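Local coordinates for angiopoietin-related protein 3 (Homo sapiens, PDB 6EUA), which raises plasma triglycerides by inhibiting lipoprotein lipase and, through the fibrinogen-like domain modelled here, mediates endothelial cell adhesion, at residues P48-I56 and K212-P220; G134-E142 and W201-Y209. One frame throughout, in Å; residues are numbered along the deposited sequence.

Overall arrangement
Both contacts lie in the C-terminal fibrinogen-like domain, and both join parts far apart in sequence. Contact 1 pairs 48-56 with 212-220, a strand pairing in the large antiparallel sheet, with its centre about 6 Å from the centre of the chain. Contact 2, 134-142 against 201-209, sits further out, about 16 Å from that centre, where a loop packs on a small two-stranded hairpin. The two centres are about 18 Å apart, and the segments of contact 2 fall between those of contact 1 along the chain. They are linked directly: the hairpin strand 208-211 runs around a corner at Lys212 into strand 213-220 of the sheet.

Contact 1 of 2, residues P48-I56 and K212-P220; sequences PWTLIQHRI and KSTKMLIHP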
loop_
_atom_site.group_PDB
_atom_site.type_symbol
_atom_site.label_atom_id
_atom_site.label_comp_id
_atom_site.label_asym_id
_atom_site.label_seq_id
_atom_site.Cartn_x
_atom_site.Cartn_y
_atom_site.Cartn_z
ATOM N N PRO A 48 -6.277 6.998 -16.717
ATOM C CA PRO A 48 -6.234 5.803 -15.874
ATOM C C PRO A 48 -5.912 4.529 -16.643
ATOM O O PRO A 48 -6.322 4.342 -17.789
ATOM C CB PRO A 48 -7.665 5.730 -15.332
ATOM C CG PRO A 48 -8.479 6.234 -16.492
ATOM C CD PRO A 48 -7.654 7.316 -17.137
ATOM N N TRP A 49 -5.180 3.634 -15.966
ATOM C CA TRP A 49 -4.852 2.296 -16.451
ATOM C C TRP A 49 -5.182 1.281 -15.364
ATOM O O TRP A 49 -5.119 1.599 -14.172
ATOM C CB TRP A 49 -3.338 2.161 -16.823
ATOM C CG TRP A 49 -2.854 3.107 -17.905
ATOM C CD1 TRP A 49 -2.551 4.435 -17.760
ATOM C CD2 TRP A 49 -2.645 2.800 -19.296
ATOM N NE1 TRP A 49 -2.171 4.974 -18.971
ATOM C CE2 TRP A 49 -2.207 3.992 -19.928
ATOM C CE3 TRP A 49 -2.783 1.638 -20.066
ATOM C CZ2 TRP A 49 -1.896 4.052 -21.300
ATOM C CZ3 TRP A 49 -2.470 1.695 -21.425
ATOM C CH2 TRP A 49 -2.039 2.903 -22.030
ATOM N N THR A 50 -5.519 0.047 -15.772
ATOM C CA THR A 50 -5.510 -1.088 -14.849
ATOM C C THR A 50 -4.124 -1.728 -14.895
ATOM O O THR A 50 -3.674 -2.156 -15.962
ATOM C CB THR A 50 -6.584 -2.129 -15.201
ATOM O OG1 THR A 50 -7.886 -1.529 -15.177
ATOM C CG2 THR A 50 -6.552 -3.301 -14.200
ATOM N N LEU A 51 -3.436 -1.779 -13.758
ATOM C CA LEU A 51 -2.126 -2.427 -13.709
ATOM C C LEU A 51 -2.317 -3.939 -13.635
ATOM O O LEU A 51 -2.942 -4.434 -12.696
ATOM C CB LEU A 51 -1.327 -1.932 -12.504
ATOM C CG LEU A 51 0.100 -2.430 -12.253
ATOM C CD1 LEU A 51 1.028 -2.125 -13.449
ATOM C CD2 LEU A 51 0.652 -1.783 -11.000
ATOM N N ILE A 52 -1.797 -4.683 -14.618
ATOM C CA ILE A 52 -1.975 -6.133 -14.620
ATOM C C ILE A 52 -0.701 -6.895 -14.262
ATOM O O ILE A 52 -0.791 -8.090 -13.938
ATOM C CB ILE A 52 -2.544 -6.641 -15.962
ATOM C CG1 ILE A 52 -1.566 -6.363 -17.115
ATOM C CG2 ILE A 52 -3.923 -6.006 -16.222
ATOM C CD1 ILE A 52 -1.814 -7.229 -18.349
ATOM N N GLN A 53 0.467 -6.250 -14.279
ATOM C CA GLN A 53 1.709 -6.909 -13.906
ATOM C C GLN A 53 2.645 -5.853 -13.332
ATOM O O GLN A 53 2.701 -4.728 -13.837
ATOM C CB GLN A 53 2.365 -7.617 -15.110
ATOM C CG GLN A 53 3.655 -8.394 -14.783
ATOM C CD GLN A 53 4.941 -7.646 -15.109
ATOM O OE1 GLN A 53 5.031 -6.428 -14.947
ATOM N NE2 GLN A 53 5.955 -8.384 -15.542
ATOM N N HIS A 54 3.404 -6.226 -12.305
ATOM C CA HIS A 54 4.339 -5.300 -11.676
ATOM C C HIS A 54 5.514 -6.083 -11.121
ATOM O O HIS A 54 5.315 -7.015 -10.334
ATOM C CB HIS A 54 3.674 -4.501 -10.548
ATOM C CG HIS A 54 4.435 -3.276 -10.150
ATOM N ND1 HIS A 54 5.547 -2.837 -10.836
ATOM C CD2 HIS A 54 4.252 -2.397 -9.134
ATOM C CE1 HIS A 54 6.011 -1.737 -10.266
ATOM N NE2 HIS A 54 5.244 -1.452 -9.229
ATOM N N ARG A 55 6.729 -5.711 -11.524
ATOM C CA ARG A 55 7.926 -6.342 -10.996
ATOM C C ARG A 55 8.902 -5.251 -10.588
ATOM O O ARG A 55 9.021 -4.238 -11.276
ATOM C CB ARG A 55 8.537 -7.278 -12.027
ATOM C CG ARG A 55 7.776 -8.588 -12.214
ATOM C CD ARG A 55 8.621 -9.449 -13.107
ATOM N NE ARG A 55 9.406 -10.419 -12.357
ATOM C CZ ARG A 55 9.953 -11.500 -12.898
ATOM N NH1 ARG A 55 9.853 -11.718 -14.208
ATOM N NH2 ARG A 55 10.636 -12.332 -12.139
ATOM N N ILE A 56 9.588 -5.458 -9.464
ATOM C CA ILE A 56 10.357 -4.403 -8.807
ATOM C C ILE A 56 11.781 -4.875 -8.581
ATOM O O ILE A 56 12.732 -4.251 -9.061
ATOM C CB ILE A 56 9.709 -4.000 -7.465
ATOM C CG1 ILE A 56 8.400 -3.265 -7.689
ATOM C CG2 ILE A 56 10.663 -3.163 -6.652
ATOM C CD1 ILE A 56 7.534 -3.224 -6.429
ATOM N N LYS A 212 15.256 -3.626 -14.878
ATOM C CA LYS A 212 15.217 -3.771 -13.429
ATOM C C LYS A 212 13.795 -3.890 -12.887
ATOM O O LYS A 212 13.571 -4.584 -11.885
ATOM C CB LYS A 212 15.920 -2.576 -12.758
ATOM C CG LYS A 212 15.643 -2.444 -11.260
ATOM C CD LYS A 212 16.507 -1.397 -10.600
ATOM C CE LYS A 212 16.082 0.012 -10.993
ATOM N NZ LYS A 212 17.247 0.941 -11.043
ATOM N N SER A 213 12.827 -3.236 -13.527
ATOM C CA SER A 213 11.455 -3.231 -13.042
ATOM C C SER A 213 10.523 -3.080 -14.234
ATOM O O SER A 213 10.874 -2.446 -15.234
ATOM C CB SER A 213 11.227 -2.119 -12.001
ATOM O OG SER A 213 11.400 -0.833 -12.566
ATOM N N THR A 214 9.348 -3.710 -14.144
ATOM C CA THR A 214 8.383 -3.699 -15.234
ATOM C C THR A 214 6.999 -3.342 -14.712
ATOM O O THR A 214 6.654 -3.646 -13.569
ATOM C CB THR A 214 8.294 -5.080 -15.967
ATOM O OG1 THR A 214 7.744 -6.084 -15.085
ATOM C CG2 THR A 214 9.671 -5.522 -16.467
ATOM N N LYS A 215 6.207 -2.709 -15.577
ATOM C CA LYS A 215 4.770 -2.586 -15.393
ATOM C C LYS A 215 4.095 -2.940 -16.704
ATOM O O LYS A 215 4.569 -2.552 -17.776
ATOM C CB LYS A 215 4.343 -1.168 -14.996
ATOM C CG LYS A 215 4.627 -0.762 -13.551
ATOM C CD LYS A 215 4.327 0.717 -13.373
ATOM C CE LYS A 215 4.664 1.216 -11.977
ATOM N NZ LYS A 215 3.777 2.335 -11.559
ATOM N N MET A 216 2.979 -3.652 -16.618
ATOM C CA MET A 216 2.079 -3.848 -17.748
ATOM C C MET A 216 0.725 -3.264 -17.379
ATOM O O MET A 216 0.171 -3.598 -16.325
ATOM C CB MET A 216 1.973 -5.333 -18.113
ATOM C CG MET A 216 3.353 -5.990 -18.293
ATOM S SD MET A 216 3.269 -7.705 -18.851
ATOM C CE MET A 216 2.488 -7.460 -20.440
ATOM N N LEU A 217 0.200 -2.387 -18.242
ATOM C CA LEU A 217 -0.993 -1.601 -17.946
ATOM C C LEU A 217 -1.963 -1.625 -19.122
ATOM O O LEU A 217 -1.544 -1.493 -20.271
ATOM C CB LEU A 217 -0.623 -0.143 -17.634
ATOM C CG LEU A 217 0.264 0.026 -16.396
ATOM C CD1 LEU A 217 1.586 0.678 -16.767
ATOM C CD2 LEU A 217 -0.474 0.808 -15.316
ATOM N N ILE A 218 -3.267 -1.725 -18.836
ATOM C CA ILE A 218 -4.274 -1.743 -19.897
ATOM C C ILE A 218 -5.365 -0.716 -19.627
ATOM O O ILE A 218 -5.621 -0.332 -18.480
ATOM C CB ILE A 218 -4.910 -3.142 -20.087
ATOM C CG1 ILE A 218 -5.823 -3.497 -18.904
ATOM C CG2 ILE A 218 -3.829 -4.198 -20.294
ATOM C CD1 ILE A 218 -6.454 -4.892 -19.036
ATOM N N HIS A 219 -6.015 -0.272 -20.705
ATOM C CA HIS A 219 -7.231 0.528 -20.596
ATOM C C HIS A 219 -8.028 0.387 -21.888
ATOM O O HIS A 219 -7.445 0.088 -22.937
ATOM C CB HIS A 219 -6.912 2.003 -20.280
ATOM C CG HIS A 219 -6.380 2.805 -21.431
ATOM N ND1 HIS A 219 -7.134 3.128 -22.539
ATOM C CD2 HIS A 219 -5.179 3.407 -21.611
ATOM C CE1 HIS A 219 -6.411 3.866 -23.364
ATOM N NE2 HIS A 219 -5.219 4.046 -22.827
ATOM N N PRO A 220 -9.352 0.533 -21.837
ATOM C CA PRO A 220 -10.155 0.402 -23.058
ATOM C C PRO A 220 -9.803 1.446 -24.101
ATOM O O PRO A 220 -9.343 2.547 -23.788
ATOM C CB PRO A 220 -11.597 0.589 -22.565
ATOM C CG PRO A 220 -11.475 1.267 -21.253
ATOM C CD PRO A 220 -10.194 0.756 -20.650
#
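Residues 48-56 and 212-220 pair as antiparallel strands inside the main sheet of the domain, the latter strand lying between 47-55 and 96-104. Regular bonds hold both ends: Thr50 N to Ile218 O at 2.7 Å and its return from Ile218 N, then Arg55 with Thr214. Between them the register slips by one residue. Ile52 N bonds Met216 O at 2.8 Å, Gln53 N reaches the same oxygen only weakly, and Met216 N returns to Gln53 O.

On the Thr214 and Met216 face, the Thr214 hydroxyl gives its proton to Gln53 OE1 at 2.7 Å, in the amide plane on a lone pair. In Gln53, CG is anti to the backbone N (chi1 -177°) and the chain bends at chi2, bringing the amide oxygen to the Thr214 hydroxyl while CB packs on Met216 CG; NE2 has a further partner in Asn181.

Thr214 O is gripped twice: His54 ND1 donates to it at 3.1 Å, the oxygen lying close to the imidazole plane, and Arg55 N comes from the opposite face of the carbonyl. Lys215 runs alongside the imidazole, its CG 3.5 Å from His54 ND1, and ends in a salt bridge to Asp42.

At the far end His219 turns its edge to the Trp49 face, an edge-to-face pair with planes at 65° and His219 CD2 3.2 Å from Trp49 CH2. Leu217 CD2 packs on Trp49 CB, while Leu217 CG meets Leu51 CD1.

Two residues, Ile52 and Gln53, thus face the single Met216: a classic beta bulge in the central antiparallel sheet of the fibrinogen C-terminal fold.

Contact 2 of 2, residues G134-E142 and W201-Y209; sequences GNVPNAIPE and WKSQNGRLY
Ala139 sets its methyl over the middle of the Trp201 six-membered ring, a CH-pi contact with CB 3.6 Å from the centroid. This is where a loop following strand 127-134 of the fibrinogen-like domain packs on the beta hairpin formed by strands 199-202 and 208-211. The indole is also held at its rim: NE1 donates to Pro137 O at 3.1 Å, close to the ring plane and almost straight (166°), and Ile140 CD1 meets CH2 at the edge. A chi1 of 179° swings the Trp201 indole away from its own N and across to all three loop residues. A leucine in its place would probably leave Pro137 O without its indole donor and the Ala139 methyl without the flat face it rests on.

Val136 CG2 lies over one face of the Tyr209 ring, 3.6 Å from CZ, and Arg207 NE lies over the opposite face. Pro137 CB packs tightly on Ser203 CB at 3.5 Å, and Gln204 N bonds Asn138 O at 3.3 Å.

Further out, Trp201 also touches Ile100 and Leu102 of strand 96-104, and His110 meets Tyr209 edge to face. Backbone bonds between Trp201 and Tyr209 keep the two aromatic residues paired across the hairpin. The loop itself is shaped by an Asx turn: Asn138 OD1, which also bonds Tyr114, accepts from Ile140 N at 3.0 Å, the donor standing well above the amide plane.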
loop_
_atom_site.group_PDB
_atom_site.type_symbol
_atom_site.label_atom_id
_atom_site.label_comp_id
_atom_site.label_asym_id
_atom_site.label_seq_id
_atom_site.Cartn_x
_atom_site.Cartn_y
_atom_site.Cartn_z
ATOM N N GLY A 134 5.814 4.628 -28.629
ATOM C CA GLY A 134 6.787 4.286 -27.611
ATOM C C GLY A 134 8.125 4.937 -27.886
ATOM O O GLY A 134 8.415 5.409 -28.985
ATOM N N ASN A 135 8.971 4.962 -26.853
ATOM C CA ASN A 135 10.346 5.443 -26.989
ATOM C C ASN A 135 11.361 4.310 -26.887
ATOM O O ASN A 135 12.558 4.564 -26.711
ATOM C CB ASN A 135 10.655 6.530 -25.954
ATOM C CG ASN A 135 10.425 6.072 -24.519
ATOM O OD1 ASN A 135 10.481 4.880 -24.211
ATOM N ND2 ASN A 135 10.161 7.029 -23.633
ATOM N N VAL A 136 10.900 3.068 -26.966
ATOM C CA VAL A 136 11.754 1.886 -26.967
ATOM C C VAL A 136 11.230 0.971 -28.070
ATOM O O VAL A 136 10.009 0.804 -28.215
ATOM C CB VAL A 136 11.782 1.210 -25.581
ATOM C CG1 VAL A 136 10.480 0.459 -25.275
ATOM C CG2 VAL A 136 12.982 0.290 -25.447
ATOM N N PRO A 137 12.098 0.405 -28.901
ATOM C CA PRO A 137 11.613 -0.445 -29.991
ATOM C C PRO A 137 10.891 -1.672 -29.455
ATOM O O PRO A 137 11.083 -2.099 -28.315
ATOM C CB PRO A 137 12.889 -0.830 -30.750
ATOM C CG PRO A 137 13.938 0.137 -30.290
ATOM C CD PRO A 137 13.565 0.518 -28.891
ATOM N N ASN A 138 10.026 -2.223 -30.302
ATOM C CA ASN A 138 9.240 -3.388 -29.938
ATOM C C ASN A 138 10.096 -4.648 -29.954
ATOM O O ASN A 138 10.955 -4.820 -30.822
ATOM C CB ASN A 138 8.065 -3.544 -30.901
ATOM C CG ASN A 138 7.193 -4.735 -30.565
ATOM O OD1 ASN A 138 6.944 -5.030 -29.400
ATOM N ND2 ASN A 138 6.739 -5.434 -31.587
ATOM N N ALA A 139 9.849 -5.537 -28.985
ATOM C CA ALA A 139 10.496 -6.840 -28.917
ATOM C C ALA A 139 9.538 -8.008 -29.093
ATOM O O ALA A 139 9.995 -9.151 -29.164
ATOM C CB ALA A 139 11.228 -7.010 -27.574
ATOM N N ILE A 140 8.233 -7.760 -29.152
ATOM C CA ILE A 140 7.224 -8.812 -29.240
ATOM C C ILE A 140 6.730 -8.864 -30.681
ATOM O O ILE A 140 6.495 -7.808 -31.287
ATOM C CB ILE A 140 6.080 -8.552 -28.242
ATOM C CG1 ILE A 140 6.645 -8.340 -26.835
ATOM C CG2 ILE A 140 5.067 -9.691 -28.240
ATOM C CD1 ILE A 140 5.701 -7.633 -25.875
ATOM N N PRO A 141 6.591 -10.046 -31.278
ATOM C CA PRO A 141 6.088 -10.128 -32.659
ATOM C C PRO A 141 4.705 -9.503 -32.791
ATOM O O PRO A 141 3.805 -9.777 -31.994
ATOM C CB PRO A 141 6.053 -11.634 -32.933
ATOM C CG PRO A 141 7.049 -12.222 -31.977
ATOM C CD PRO A 141 6.971 -11.365 -30.741
ATOM N N GLU A 142 4.539 -8.659 -33.807
ATOM C CA GLU A 142 3.268 -7.995 -34.060
ATOM C C GLU A 142 2.446 -8.754 -35.101
ATOM O O GLU A 142 2.979 -9.470 -35.950
ATOM C CB GLU A 142 3.486 -6.563 -34.546
ATOM C CG GLU A 142 4.227 -5.657 -33.592
ATOM C CD GLU A 142 4.361 -4.241 -34.139
ATOM O OE1 GLU A 142 3.327 -3.673 -34.568
ATOM O OE2 GLU A 142 5.498 -3.708 -34.157
ATOM N N TRP A 201 15.051 -7.311 -22.591
ATOM C CA TRP A 201 14.120 -6.825 -23.615
ATOM C C TRP A 201 14.933 -6.552 -24.884
ATOM O O TRP A 201 15.535 -5.484 -25.039
ATOM C CB TRP A 201 13.379 -5.586 -23.138
ATOM C CG TRP A 201 12.424 -5.018 -24.131
ATOM C CD1 TRP A 201 12.684 -4.047 -25.061
ATOM C CD2 TRP A 201 11.039 -5.353 -24.274
ATOM N NE1 TRP A 201 11.548 -3.765 -25.778
ATOM C CE2 TRP A 201 10.520 -4.545 -25.309
ATOM C CE3 TRP A 201 10.187 -6.268 -23.632
ATOM C CZ2 TRP A 201 9.194 -4.634 -25.734
ATOM C CZ3 TRP A 201 8.864 -6.344 -24.043
ATOM C CH2 TRP A 201 8.384 -5.534 -25.089
ATOM N N LYS A 202 14.944 -7.531 -25.789
ATOM C CA LYS A 202 15.753 -7.477 -27.000
ATOM C C LYS A 202 14.851 -7.097 -28.163
ATOM O O LYS A 202 14.006 -7.890 -28.591
ATOM C CB LYS A 202 16.451 -8.808 -27.255
ATOM C CG LYS A 202 17.555 -8.743 -28.302
ATOM C CD LYS A 202 17.064 -9.227 -29.660
ATOM C CE LYS A 202 16.528 -10.648 -29.581
ATOM N NZ LYS A 202 17.461 -11.548 -28.848
ATOM N N SER A 203 15.040 -5.892 -28.681
ATOM C CA SER A 203 14.196 -5.426 -29.761
ATOM C C SER A 203 14.583 -6.087 -31.081
ATOM O O SER A 203 15.558 -6.836 -31.181
ATOM C CB SER A 203 14.281 -3.912 -29.883
ATOM O OG SER A 203 15.632 -3.498 -29.899
ATOM N N GLN A 204 13.792 -5.778 -32.106
ATOM C CA GLN A 204 13.944 -6.414 -33.411
ATOM C C GLN A 204 15.311 -6.121 -34.026
ATOM O O GLN A 204 15.906 -6.992 -34.673
ATOM C CB GLN A 204 12.813 -5.940 -34.323
ATOM C CG GLN A 204 12.305 -4.538 -33.958
ATOM C CD GLN A 204 10.984 -4.183 -34.613
ATOM O OE1 GLN A 204 10.205 -5.061 -34.985
ATOM N NE2 GLN A 204 10.724 -2.888 -34.753
ATOM N N ASN A 205 15.828 -4.905 -33.825
ATOM C CA ASN A 205 17.102 -4.519 -34.430
ATOM C C ASN A 205 18.264 -5.329 -33.866
ATOM O O ASN A 205 19.151 -5.747 -34.615
ATOM C CB ASN A 205 17.348 -3.015 -34.243
ATOM C CG ASN A 205 16.931 -2.503 -32.859
ATOM O OD1 ASN A 205 16.499 -3.272 -31.998
ATOM N ND2 ASN A 205 17.038 -1.195 -32.656
ATOM N N GLY A 206 18.275 -5.569 -32.556
ATOM C CA GLY A 206 19.370 -6.284 -31.919
ATOM C C GLY A 206 19.743 -5.742 -30.548
ATOM O O GLY A 206 20.392 -6.428 -29.748
ATOM N N ARG A 207 19.323 -4.510 -30.263
ATOM C CA ARG A 207 19.682 -3.855 -29.012
ATOM C C ARG A 207 18.926 -4.488 -27.843
ATOM O O ARG A 207 17.692 -4.506 -27.829
ATOM C CB ARG A 207 19.384 -2.362 -29.115
ATOM C CG ARG A 207 19.210 -1.666 -27.774
ATOM C CD ARG A 207 20.534 -1.458 -27.058
ATOM N NE ARG A 207 20.377 -0.657 -25.844
ATOM C CZ ARG A 207 20.071 0.638 -25.821
ATOM N NH1 ARG A 207 19.895 1.314 -26.953
ATOM N NH2 ARG A 207 19.948 1.261 -24.657
ATOM N N LEU A 208 19.663 -5.010 -26.868
ATOM C CA LEU A 208 19.072 -5.672 -25.712
ATOM C C LEU A 208 19.116 -4.743 -24.505
ATOM O O LEU A 208 20.189 -4.274 -24.117
ATOM C CB LEU A 208 19.805 -6.977 -25.400
ATOM C CG LEU A 208 19.065 -7.968 -24.500
ATOM C CD1 LEU A 208 19.416 -9.381 -24.900
ATOM C CD2 LEU A 208 19.388 -7.723 -23.019
ATOM N N TYR A 209 17.953 -4.502 -23.907
ATOM C CA TYR A 209 17.822 -3.637 -22.740
ATOM C C TYR A 209 17.807 -4.480 -21.469
ATOM O O TYR A 209 17.030 -5.436 -21.366
ATOM C CB TYR A 209 16.547 -2.793 -22.823
ATOM C CG TYR A 209 16.550 -1.808 -23.962
ATOM C CD1 TYR A 209 16.920 -0.492 -23.752
ATOM C CD2 TYR A 209 16.171 -2.184 -25.246
ATOM C CE1 TYR A 209 16.923 0.421 -24.777
ATOM C CE2 TYR A 209 16.170 -1.269 -26.287
ATOM C CZ TYR A 209 16.552 0.036 -26.042
ATOM O OH TYR A 209 16.567 0.973 -27.051
#